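Local coordinates for protein putative alpha-N-acetylgalactosaminidase (Bacillus halodurans C-125, PDB 3CC1) that probably removes terminal alpha-linked N-acetylgalactosamine from glycoconjugates, with a TIM-barrel domain and a C-terminal beta-sandwich domain, at residues 360-363 with 367-370; 384-389 with 427-432; 347-350 with 356-359; 303-308 with 399-404. All blocks are in the same frame, centred on the assembly; numbering follows the deposited sequence.

Interaction 1. Residues 360-363 with 367-370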
loop_
_atom_site.group_PDB
_atom_site.type_symbol
_atom_site.label_atom_id
_atom_site.label_comp_id
_atom_site.label_asym_id
_atom_site.label_seq_id
_atom_site.Cartn_x
_atom_site.Cartn_y
_atom_site.Cartn_z
ATOM N N ALA A 360 -20.879 -1.980 -11.072
ATOM C CA ALA A 360 -22.081 -1.945 -11.903
ATOM C C ALA A 360 -22.154 -3.096 -12.904
ATOM O O ALA A 360 -21.152 -3.761 -13.251
ATOM C CB ALA A 360 -22.178 -0.592 -12.626
ATOM N N ALA A 361 -23.368 -3.322 -13.381
ATOM C CA ALA A 361 -23.615 -4.239 -14.484
ATOM C C ALA A 361 -24.911 -3.881 -15.186
ATOM O O ALA A 361 -25.698 -3.054 -14.719
ATOM C CB ALA A 361 -23.644 -5.738 -14.010
ATOM N N ASN A 362 -25.113 -4.530 -16.318
ATOM C CA ASN A 362 -26.276 -4.300 -17.137
ATOM C C ASN A 362 -27.068 -5.573 -17.299
ATOM O O ASN A 362 -26.522 -6.657 -17.480
ATOM C CB ASN A 362 -25.875 -3.736 -18.501
ATOM C CG ASN A 362 -25.402 -2.289 -18.402
ATOM O OD1 ASN A 362 -24.347 -2.004 -17.874
ATOM N ND2 ASN A 362 -26.200 -1.395 -18.851
ATOM N N GLY A 363 -28.385 -5.417 -17.198
ATOM C CA GLY A 363 -29.302 -6.513 -17.401
ATOM C C GLY A 363 -29.673 -6.574 -18.861
ATOM O O GLY A 363 -29.207 -5.781 -19.662
ATOM N N GLU A 367 -32.437 -2.785 -18.036
ATOM C CA GLU A 367 -32.053 -2.348 -16.707
ATOM C C GLU A 367 -30.540 -2.418 -16.457
ATOM O O GLU A 367 -29.798 -3.080 -17.156
ATOM C CB GLU A 367 -32.814 -3.148 -15.628
ATOM C CG GLU A 367 -32.185 -4.475 -15.184
ATOM C CD GLU A 367 -32.547 -5.678 -16.049
ATOM O OE1 GLU A 367 -32.868 -5.484 -17.241
ATOM O OE2 GLU A 367 -32.466 -6.833 -15.537
ATOM N N ALA A 368 -30.121 -1.661 -15.460
ATOM C CA ALA A 368 -28.765 -1.723 -14.957
ATOM C C ALA A 368 -28.787 -1.972 -13.444
ATOM O O ALA A 368 -29.839 -1.955 -12.798
ATOM C CB ALA A 368 -28.018 -0.459 -15.310
ATOM N N TYR A 369 -27.605 -2.292 -12.931
ATOM C CA TYR A 369 -27.401 -2.619 -11.525
ATOM C C TYR A 369 -26.187 -1.887 -11.026
ATOM O O TYR A 369 -25.182 -1.785 -11.746
ATOM C CB TYR A 369 -27.189 -4.129 -11.343
ATOM C CG TYR A 369 -28.347 -4.923 -11.843
ATOM C CD1 TYR A 369 -29.483 -5.067 -11.063
ATOM C CD2 TYR A 369 -28.326 -5.500 -13.088
ATOM C CE1 TYR A 369 -30.528 -5.747 -11.493
ATOM C CE2 TYR A 369 -29.393 -6.218 -13.533
ATOM C CZ TYR A 369 -30.496 -6.325 -12.726
ATOM O OH TYR A 369 -31.613 -7.013 -13.139
ATOM N N VAL A 370 -26.315 -1.335 -9.816
ATOM C CA VAL A 370 -25.215 -0.703 -9.134
ATOM C C VAL A 370 -25.112 -1.243 -7.708
ATOM O O VAL A 370 -26.081 -1.270 -6.963
ATOM C CB VAL A 370 -25.345 0.868 -9.140
ATOM C CG1 VAL A 370 -24.285 1.508 -8.261
ATOM C CG2 VAL A 370 -25.274 1.423 -10.586
HETATM O O HOH W 1 -29.078 -2.416 -19.779
#

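Interaction 2. Residues 384-389 with 427-432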
loop_
_atom_site.group_PDB
_atom_site.type_symbol
_atom_site.label_atom_id
_atom_site.label_comp_id
_atom_site.label_asym_id
_atom_site.label_seq_id
_atom_site.Cartn_x
_atom_site.Cartn_y
_atom_site.Cartn_z
ATOM N N PHE A 384 -23.753 8.317 -5.959
ATOM C CA PHE A 384 -23.771 7.746 -7.262
ATOM C C PHE A 384 -24.462 8.687 -8.236
ATOM O O PHE A 384 -25.427 9.366 -7.877
ATOM C CB PHE A 384 -24.424 6.346 -7.149
ATOM C CG PHE A 384 -25.081 5.909 -8.363
ATOM C CD1 PHE A 384 -24.346 5.458 -9.409
ATOM C CD2 PHE A 384 -26.429 5.937 -8.451
ATOM C CE1 PHE A 384 -24.962 5.093 -10.564
ATOM C CE2 PHE A 384 -27.058 5.585 -9.587
ATOM C CZ PHE A 384 -26.327 5.178 -10.656
ATOM N N ARG A 385 -23.939 8.752 -9.458
ATOM C CA ARG A 385 -24.569 9.511 -10.562
ATOM C C ARG A 385 -24.684 8.652 -11.798
ATOM O O ARG A 385 -23.873 7.755 -12.058
ATOM C CB ARG A 385 -23.756 10.770 -10.930
ATOM C CG ARG A 385 -23.505 11.763 -9.828
ATOM C CD ARG A 385 -22.616 12.936 -10.363
ATOM N NE ARG A 385 -21.470 12.414 -11.084
ATOM C CZ ARG A 385 -20.302 12.077 -10.544
ATOM N NH1 ARG A 385 -20.074 12.258 -9.257
ATOM N NH2 ARG A 385 -19.385 11.511 -11.294
ATOM N N LEU A 386 -25.716 8.926 -12.564
ATOM C CA LEU A 386 -25.983 8.163 -13.788
ATOM C C LEU A 386 -24.821 8.194 -14.791
ATOM O O LEU A 386 -24.600 7.241 -15.530
ATOM C CB LEU A 386 -27.295 8.632 -14.435
ATOM C CG LEU A 386 -28.557 8.275 -13.629
ATOM C CD1 LEU A 386 -29.865 8.897 -14.244
ATOM C CD2 LEU A 386 -28.727 6.736 -13.469
ATOM N N ASP A 387 -24.081 9.295 -14.822
ATOM C CA ASP A 387 -22.947 9.434 -15.762
ATOM C C ASP A 387 -21.837 8.415 -15.518
ATOM O O ASP A 387 -21.026 8.168 -16.376
ATOM C CB ASP A 387 -22.384 10.878 -15.809
ATOM C CG ASP A 387 -22.033 11.458 -14.423
ATOM O OD1 ASP A 387 -21.092 10.962 -13.777
ATOM O OD2 ASP A 387 -22.700 12.428 -14.004
HETATM N N MSE A 388 -21.832 7.786 -14.358
HETATM C CA MSE A 388 -20.832 6.752 -14.049
HETATM C C MSE A 388 -21.147 5.419 -14.704
HETATM O O MSE A 388 -20.284 4.534 -14.782
HETATM C CB MSE A 388 -20.800 6.485 -12.544
HETATM C CG MSE A 388 -20.368 7.636 -11.680
HETATM SE SE MSE A 388 -20.675 7.141 -9.804
HETATM C CE MSE A 388 -19.922 8.675 -9.012
ATOM N N VAL A 389 -22.397 5.238 -15.108
ATOM C CA VAL A 389 -22.844 3.936 -15.610
ATOM C C VAL A 389 -23.451 4.000 -17.007
ATOM O O VAL A 389 -24.012 3.033 -17.487
ATOM C CB VAL A 389 -23.740 3.197 -14.603
ATOM C CG1 VAL A 389 -22.916 2.942 -13.260
ATOM C CG2 VAL A 389 -25.055 3.943 -14.350
ATOM N N LEU A 427 -28.653 -1.871 -6.108
ATOM C CA LEU A 427 -29.698 -1.115 -6.785
ATOM C C LEU A 427 -29.970 -1.676 -8.171
ATOM O O LEU A 427 -29.052 -2.122 -8.880
ATOM C CB LEU A 427 -29.320 0.364 -6.922
ATOM C CG LEU A 427 -28.898 1.153 -5.677
ATOM C CD1 LEU A 427 -28.160 2.401 -6.061
ATOM C CD2 LEU A 427 -30.125 1.515 -4.855
ATOM N N LYS A 428 -31.251 -1.679 -8.517
ATOM C CA LYS A 428 -31.679 -1.818 -9.916
ATOM C C LYS A 428 -32.099 -0.468 -10.431
ATOM O O LYS A 428 -32.878 0.236 -9.791
ATOM C CB LYS A 428 -32.842 -2.797 -10.062
ATOM C CG LYS A 428 -33.321 -2.965 -11.515
ATOM C CD LYS A 428 -34.244 -4.145 -11.697
ATOM C CE LYS A 428 -35.684 -3.855 -11.356
ATOM N NZ LYS A 428 -36.515 -5.110 -11.520
ATOM N N LEU A 429 -31.578 -0.117 -11.602
ATOM C CA LEU A 429 -31.912 1.116 -12.262
ATOM C C LEU A 429 -32.761 0.761 -13.452
ATOM O O LEU A 429 -32.261 0.136 -14.391
ATOM C CB LEU A 429 -30.648 1.828 -12.757
ATOM C CG LEU A 429 -29.685 2.499 -11.787
ATOM C CD1 LEU A 429 -29.298 1.565 -10.697
ATOM C CD2 LEU A 429 -28.456 2.996 -12.499
ATOM N N SER A 430 -34.040 1.108 -13.428
ATOM C CA SER A 430 -34.853 0.859 -14.615
ATOM C C SER A 430 -35.304 2.144 -15.270
ATOM O O SER A 430 -35.312 3.196 -14.649
ATOM C CB SER A 430 -36.036 -0.112 -14.348
ATOM O OG SER A 430 -36.747 0.202 -13.179
ATOM N N PRO A 431 -35.656 2.060 -16.551
ATOM C CA PRO A 431 -36.084 3.221 -17.262
ATOM C C PRO A 431 -37.262 3.895 -16.585
ATOM O O PRO A 431 -38.151 3.244 -16.032
ATOM C CB PRO A 431 -36.470 2.696 -18.644
ATOM C CG PRO A 431 -36.259 1.242 -18.644
ATOM C CD PRO A 431 -35.762 0.814 -17.324
ATOM N N ASP A 432 -37.222 5.209 -16.596
ATOM C CA ASP A 432 -38.261 5.994 -16.000
ATOM C C ASP A 432 -39.533 5.739 -16.777
ATOM O O ASP A 432 -39.565 5.828 -18.006
ATOM C CB ASP A 432 -37.936 7.464 -16.108
ATOM C CG ASP A 432 -38.834 8.308 -15.269
ATOM O OD1 ASP A 432 -39.115 7.901 -14.114
ATOM O OD2 ASP A 432 -39.203 9.404 -15.765
#

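Interaction 3. Residues 347-350 with 356-359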
loop_
_atom_site.group_PDB
_atom_site.type_symbol
_atom_site.label_atom_id
_atom_site.label_comp_id
_atom_site.label_asym_id
_atom_site.label_seq_id
_atom_site.Cartn_x
_atom_site.Cartn_y
_atom_site.Cartn_z
ATOM N N ASN A 347 -20.103 -6.245 -16.526
ATOM C CA ASN A 347 -19.723 -6.246 -15.100
ATOM C C ASN A 347 -18.413 -5.537 -14.877
ATOM O O ASN A 347 -17.405 -5.872 -15.487
ATOM C CB ASN A 347 -19.654 -7.673 -14.581
ATOM C CG ASN A 347 -20.922 -8.423 -14.868
ATOM O OD1 ASN A 347 -21.177 -8.769 -16.012
ATOM N ND2 ASN A 347 -21.768 -8.607 -13.838
ATOM N N ARG A 348 -18.442 -4.515 -14.035
ATOM C CA ARG A 348 -17.327 -3.572 -13.974
ATOM C C ARG A 348 -17.218 -2.817 -12.663
ATOM O O ARG A 348 -18.207 -2.494 -11.989
ATOM C CB ARG A 348 -17.408 -2.570 -15.131
ATOM C CG ARG A 348 -18.599 -1.609 -15.074
ATOM C CD ARG A 348 -18.805 -0.988 -16.447
ATOM N NE ARG A 348 -19.947 -0.085 -16.520
ATOM C CZ ARG A 348 -21.196 -0.469 -16.640
ATOM N NH1 ARG A 348 -21.522 -1.743 -16.649
ATOM N NH2 ARG A 348 -22.142 0.434 -16.725
ATOM N N PHE A 349 -15.966 -2.578 -12.307
ATOM C CA PHE A 349 -15.590 -1.768 -11.156
ATOM C C PHE A 349 -15.819 -0.281 -11.517
ATOM O O PHE A 349 -15.391 0.149 -12.562
ATOM C CB PHE A 349 -14.127 -2.074 -10.810
ATOM C CG PHE A 349 -13.518 -1.146 -9.782
ATOM C CD1 PHE A 349 -13.987 -1.099 -8.506
ATOM C CD2 PHE A 349 -12.471 -0.335 -10.114
ATOM C CE1 PHE A 349 -13.427 -0.247 -7.580
ATOM C CE2 PHE A 349 -11.917 0.510 -9.178
ATOM C CZ PHE A 349 -12.420 0.555 -7.910
ATOM N N VAL A 350 -16.513 0.491 -10.670
ATOM C CA VAL A 350 -16.834 1.908 -10.986
ATOM C C VAL A 350 -15.924 2.895 -10.236
ATOM O O VAL A 350 -15.312 3.781 -10.839
ATOM C CB VAL A 350 -18.351 2.213 -10.765
ATOM C CG1 VAL A 350 -18.653 3.689 -10.909
ATOM C CG2 VAL A 350 -19.200 1.359 -11.713
ATOM N N LYS A 356 -15.170 3.632 0.236
ATOM C CA LYS A 356 -16.468 3.656 -0.428
ATOM C C LYS A 356 -16.229 3.048 -1.829
ATOM O O LYS A 356 -15.368 3.513 -2.558
ATOM C CB LYS A 356 -16.999 5.089 -0.525
ATOM C CG LYS A 356 -17.137 5.783 0.829
ATOM C CD LYS A 356 -17.584 7.181 0.700
ATOM C CE LYS A 356 -16.425 8.121 0.457
ATOM N NZ LYS A 356 -17.002 9.487 0.270
ATOM N N VAL A 357 -16.977 2.005 -2.177
ATOM C CA VAL A 357 -16.763 1.274 -3.394
ATOM C C VAL A 357 -18.062 1.129 -4.181
ATOM O O VAL A 357 -19.133 0.951 -3.611
ATOM C CB VAL A 357 -16.189 -0.164 -3.110
ATOM C CG1 VAL A 357 -15.920 -0.897 -4.418
ATOM C CG2 VAL A 357 -14.940 -0.083 -2.214
ATOM N N ALA A 358 -17.950 1.215 -5.497
ATOM C CA ALA A 358 -19.106 1.026 -6.430
ATOM C C ALA A 358 -18.717 0.061 -7.548
ATOM O O ALA A 358 -17.559 0.056 -7.983
ATOM C CB ALA A 358 -19.567 2.402 -6.995
ATOM N N TRP A 359 -19.636 -0.845 -7.901
ATOM C CA TRP A 359 -19.513 -1.731 -9.058
ATOM C C TRP A 359 -20.866 -1.617 -9.797
ATOM O O TRP A 359 -21.867 -1.207 -9.198
ATOM C CB TRP A 359 -19.301 -3.213 -8.669
ATOM C CG TRP A 359 -17.931 -3.571 -8.168
ATOM C CD1 TRP A 359 -17.358 -3.153 -6.996
ATOM C CD2 TRP A 359 -16.989 -4.450 -8.770
ATOM N NE1 TRP A 359 -16.116 -3.666 -6.871
ATOM C CE2 TRP A 359 -15.857 -4.470 -7.939
ATOM C CE3 TRP A 359 -16.988 -5.206 -9.931
ATOM C CZ2 TRP A 359 -14.738 -5.217 -8.225
ATOM C CZ3 TRP A 359 -15.887 -5.923 -10.230
ATOM C CH2 TRP A 359 -14.761 -5.936 -9.371
#

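Interaction 4. Residues 303-308 with 399-404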
loop_
_atom_site.group_PDB
_atom_site.type_symbol
_atom_site.label_atom_id
_atom_site.label_comp_id
_atom_site.label_asym_id
_atom_site.label_seq_id
_atom_site.Cartn_x
_atom_site.Cartn_y
_atom_site.Cartn_z
ATOM N N THR A 303 -23.291 -8.022 1.916
ATOM C CA THR A 303 -22.131 -7.397 1.292
ATOM C C THR A 303 -21.337 -8.398 0.450
ATOM O O THR A 303 -21.001 -8.123 -0.710
ATOM C CB THR A 303 -21.243 -6.645 2.334
ATOM O OG1 THR A 303 -21.927 -5.432 2.721
ATOM C CG2 THR A 303 -19.865 -6.322 1.768
HETATM N N MSE A 304 -21.113 -9.575 1.011
HETATM C CA MSE A 304 -20.452 -10.633 0.301
HETATM C C MSE A 304 -21.266 -11.076 -0.912
HETATM O O MSE A 304 -20.739 -11.190 -1.995
HETATM C CB MSE A 304 -20.187 -11.839 1.230
HETATM C CG MSE A 304 -19.606 -13.034 0.459
HETATM SE SE MSE A 304 -19.786 -14.622 1.528
HETATM C CE MSE A 304 -21.707 -14.736 1.449
HETATM N N MSE A 305 -22.557 -11.321 -0.715
HETATM C CA MSE A 305 -23.403 -11.758 -1.808
HETATM C C MSE A 305 -23.408 -10.732 -2.942
HETATM O O MSE A 305 -23.390 -11.090 -4.125
HETATM C CB MSE A 305 -24.837 -12.021 -1.342
HETATM C CG MSE A 305 -25.006 -13.210 -0.415
HETATM SE SE MSE A 305 -24.544 -14.902 -1.268
HETATM C CE MSE A 305 -25.955 -14.993 -2.599
ATOM N N ASN A 306 -23.375 -9.451 -2.584
ATOM C CA ASN A 306 -23.469 -8.377 -3.581
ATOM C C ASN A 306 -22.237 -8.359 -4.497
ATOM O O ASN A 306 -22.349 -8.223 -5.702
ATOM C CB ASN A 306 -23.672 -7.009 -2.909
ATOM C CG ASN A 306 -25.103 -6.806 -2.397
ATOM O OD1 ASN A 306 -26.062 -7.387 -2.931
ATOM N ND2 ASN A 306 -25.252 -5.982 -1.374
ATOM N N LEU A 307 -21.062 -8.486 -3.911
ATOM C CA LEU A 307 -19.816 -8.462 -4.671
ATOM C C LEU A 307 -19.676 -9.720 -5.538
ATOM O O LEU A 307 -19.293 -9.649 -6.732
ATOM C CB LEU A 307 -18.591 -8.307 -3.718
ATOM C CG LEU A 307 -17.233 -8.459 -4.411
ATOM C CD1 LEU A 307 -17.086 -7.357 -5.469
ATOM C CD2 LEU A 307 -16.014 -8.460 -3.414
ATOM N N TRP A 308 -19.972 -10.872 -4.941
ATOM C CA TRP A 308 -19.932 -12.162 -5.622
ATOM C C TRP A 308 -20.914 -12.164 -6.793
ATOM O O TRP A 308 -20.600 -12.632 -7.858
ATOM C CB TRP A 308 -20.318 -13.324 -4.690
ATOM C CG TRP A 308 -19.219 -14.021 -3.880
ATOM C CD1 TRP A 308 -19.022 -15.363 -3.807
ATOM C CD2 TRP A 308 -18.231 -13.429 -3.000
ATOM N NE1 TRP A 308 -17.984 -15.653 -2.960
ATOM C CE2 TRP A 308 -17.482 -14.488 -2.445
ATOM C CE3 TRP A 308 -17.894 -12.123 -2.651
ATOM C CZ2 TRP A 308 -16.454 -14.279 -1.550
ATOM C CZ3 TRP A 308 -16.848 -11.917 -1.739
ATOM C CH2 TRP A 308 -16.143 -12.989 -1.213
ATOM N N ASN A 399 -34.272 -1.186 -4.525
ATOM C CA ASN A 399 -33.458 -2.001 -3.629
ATOM C C ASN A 399 -33.702 -3.456 -3.982
ATOM O O ASN A 399 -34.793 -3.969 -3.799
ATOM C CB ASN A 399 -33.871 -1.724 -2.178
ATOM C CG ASN A 399 -33.095 -2.571 -1.150
ATOM O OD1 ASN A 399 -32.675 -3.676 -1.410
ATOM N ND2 ASN A 399 -32.968 -2.040 0.052
ATOM N N VAL A 400 -32.701 -4.119 -4.532
ATOM C CA VAL A 400 -32.918 -5.474 -5.096
ATOM C C VAL A 400 -33.239 -6.485 -3.994
ATOM O O VAL A 400 -34.132 -7.304 -4.135
ATOM C CB VAL A 400 -31.727 -5.960 -5.950
ATOM C CG1 VAL A 400 -31.948 -7.450 -6.368
ATOM C CG2 VAL A 400 -31.525 -5.046 -7.171
ATOM N N TRP A 401 -32.537 -6.389 -2.862
ATOM C CA TRP A 401 -32.733 -7.369 -1.796
ATOM C C TRP A 401 -34.133 -7.300 -1.214
ATOM O O TRP A 401 -34.743 -8.316 -0.940
ATOM C CB TRP A 401 -31.698 -7.235 -0.706
ATOM C CG TRP A 401 -30.421 -7.895 -1.083
ATOM C CD1 TRP A 401 -29.264 -7.302 -1.427
ATOM C CD2 TRP A 401 -30.195 -9.295 -1.126
ATOM N NE1 TRP A 401 -28.302 -8.250 -1.693
ATOM C CE2 TRP A 401 -28.842 -9.489 -1.497
ATOM C CE3 TRP A 401 -30.993 -10.411 -0.872
ATOM C CZ2 TRP A 401 -28.281 -10.752 -1.639
ATOM C CZ3 TRP A 401 -30.411 -11.685 -1.017
ATOM C CH2 TRP A 401 -29.081 -11.826 -1.394
ATOM N N ASP A 402 -34.663 -6.120 -0.976
ATOM C CA ASP A 402 -35.989 -6.118 -0.377
ATOM C C ASP A 402 -37.089 -5.761 -1.375
ATOM O O ASP A 402 -38.246 -5.595 -1.033
ATOM C CB ASP A 402 -35.994 -5.314 0.901
ATOM C CG ASP A 402 -35.950 -3.857 0.675
ATOM O OD1 ASP A 402 -36.317 -3.391 -0.419
ATOM O OD2 ASP A 402 -35.533 -3.161 1.625
ATOM N N ARG A 403 -36.697 -5.723 -2.633
ATOM C CA ARG A 403 -37.616 -5.581 -3.754
ATOM C C ARG A 403 -38.473 -4.336 -3.600
ATOM O O ARG A 403 -39.678 -4.395 -3.793
ATOM C CB ARG A 403 -38.535 -6.797 -3.864
ATOM C CG ARG A 403 -37.808 -8.132 -3.934
ATOM C CD ARG A 403 -38.728 -9.325 -3.723
ATOM N NE ARG A 403 -37.954 -10.524 -3.341
ATOM N N SER A 404 -37.896 -3.225 -3.192
ATOM C CA SER A 404 -38.707 -2.036 -2.994
ATOM C C SER A 404 -38.146 -0.814 -3.716
ATOM O O SER A 404 -36.952 -0.708 -4.022
ATOM C CB SER A 404 -38.889 -1.751 -1.501
ATOM O OG SER A 404 -37.669 -1.327 -0.923
#

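Interaction 1. Residues 360-363 with 367-370
Ala361 and Tyr369 trade two backbone hydrogen bonds: Ala361 N gives to Tyr369 O at 2.9 Å, and Tyr369 N returns one to Ala361 O at 2.7 Å. A third bond runs from Gly363 N to Glu367 O at 2.7 Å. Glu367 O also accepts from a water at 2.8 Å, and that water in turn accepts from Asn362 ND2, tying the side-chain amide to the backbone just before strand 368-374. The other end of the amide, Asn362 OD1, takes a hydrogen bond from Arg348. These residues close the beta hairpin of strands 356-362 and 368-374 in the C-terminal beta-sandwich domain, with Ala360-Val370 and Asn362-Ala368 as the non-hydrogen-bonded pairs. Among side chains, Ala360 CB rests 4.2 Å from Val370 CG2. On the face of Ala361 and Tyr369, the ring edge atom Tyr369 CE2 lies 3.9 Å from Gly363 CA. Glu367 bends at chi2 (-86°), which brings its carboxylate against Gly363 and lets OE2 accept from Tyr369 OH at 2.6 Å through its anti lone pair. Glu367 and Tyr369 line the pocket of a bound hexaoxaicosane-diol, a polyethylene glycol probably from the crystallisation liquor.

Interaction 2. Residues 384-389 with 427-432
Leu429 sends one methyl, CD2, into a hollow made by Phe384, Leu386 and Val389, in the hydrophobic interior of the C-terminal beta-sandwich domain. Strand 427-431 supplies the leucine, and the end of strand 380-384 with the 3-10 turn 386-388 supplies the hollow. Starting at Leu429, CB leaves the strand toward the turn, and chi1 of -72° carries CG onward in that direction. At CG the chain forks, and the CD2 branch makes the close contacts with the turn. It meets Phe384 CZ at 3.6 Å, approaching the ring obliquely from the opposite direction. The same methyl lies 3.9 Å from Leu386 CD2, alongside an oppositely directed leucine, and 4.0 Å from Val389 CG2. That valine methyl also stands at the edge of the Phe384 ring, in its plane, while Leu386 N lies over one face, so the aromatic group is wedged by its own turn as well. No hydrogen bond crosses here. Val370 touches Phe384, Val389 and Leu429, and Leu397 and Ile391 also pack on Leu429. Lys428 NZ hydrogen-bonds a bound polyethylene glycol, probably from the crystallisation liquor. The turn itself is held by Val389 N to Leu386 O and by a salt bridge on its outer side, where Arg385 also bonds Ile264 O of the second subunit. Arg385 grips Asp387 side-on with NE and NH2, the NH2 to OD1 distance being 3.1 Å.

Interaction 3. Residues 347-350 with 356-359
Phe349 is the bump and the Trp359 indole is the surface it settles on. Phe349 CB stands almost squarely over the six-membered ring, 4.0 Å from its centroid and only 5° off the normal, a CH-pi contact. With CG anti to the backbone N (chi1 170°), the phenyl ring then runs toward the pyrrole side. Its CD1 lies 3.7 Å from Trp359 NE1, over the indole face. The planes make 64°, so the pair is T-shaped, the phenylalanine edge meeting the tryptophan face. Farther out, Phe349 CE1 meets Val357 CG1 at 4.1 Å, with the valine methyl at the phenyl edge. On the other face of the strands Val350 CB fits against Ala358 CB at 4.0 Å, the small alanine matching the branched residue. Val350 N donates to Ala358 O at 2.9 Å. Helix 247-262 packs on both aromatic side chains. Arg348 hydrogen-bonds Leu346 O and Asn362 OD1 through NH1 and pairs with Glu3 of the second subunit through NE. Phe349 and Trp359 form an antiparallel non-hydrogen-bonded pair in the beta hairpin of strands 345-353 and 356-362, 345-353 being the outermost strand of the antiparallel sheet within this chain.

Interaction 4. Residues 303-308 with 399-404
Trp401 reaches helix 303-308 with the edge of its indole, and a single hydrogen bond is the tight point: NE1 donates to Asn306 OD1 at 2.7 Å, with an N-H...O angle of 158°. The acceptor lies close to the ring plane, 12° out of it, so the indole N-H is well aimed. The amide is turned 51° against the indole, and the asparagine and the tryptophan run alongside one another, pointing opposite ways. Asn306 has a second grip: its ND2 is hydrogen-bonded to Ser424 OG, which probably helps to keep OD1 turned to the tryptophan. One residue earlier on the helix, Met305, a selenomethionine, touches Trp401 CZ2 with its CB at 3.7 Å, again at the ring edge.

The loose side is the loop beyond Trp401, where Asp402 and Arg403 are exposed and the end of Arg403 is not modelled. Here the chain steadies itself: Asn399 OD1 accepts from Asp402 N at 3.2 Å in an Asx motif, Arg403 and Ser404 form a G1 beta bulge opposite Asn399, and Ser404 OG donates to Asp402 OD1 at 2.5 Å. A glycerol, probably from the crystallisation liquor, lies beside Trp401. Ile337 of helix 335-343 packs against Asn306, Val400 and Trp401, and Met426 of strand 424-431 against Asn306 and Val400, where helix 298-310 meets the loop between strands 395-399 and 404-409.

Interactions 1 and 3 lie in the C-terminal antiparallel sheet, and interaction 2 packs a turn against it. Strand 356-362 serves interactions 3 and 1 in turn, and strand 368-374 passes the sheet on to 424-431, which carries half of interaction 2. Their centres lie about 8 to 13 Å apart, and all three touch through backbone bonds or side chains. Of these three, 3 comes first, then 1, then 2; interaction 4 opens before them all. It spans interactions 1 and 3, alternates with 2, and lies about 12 to 16 Å from the others, centre to centre. It joins the beta-sandwich to a helix within the alpha-galactosidase-type (TIM-barrel clan) range, while interactions 2 and 3 also reach the second subunit.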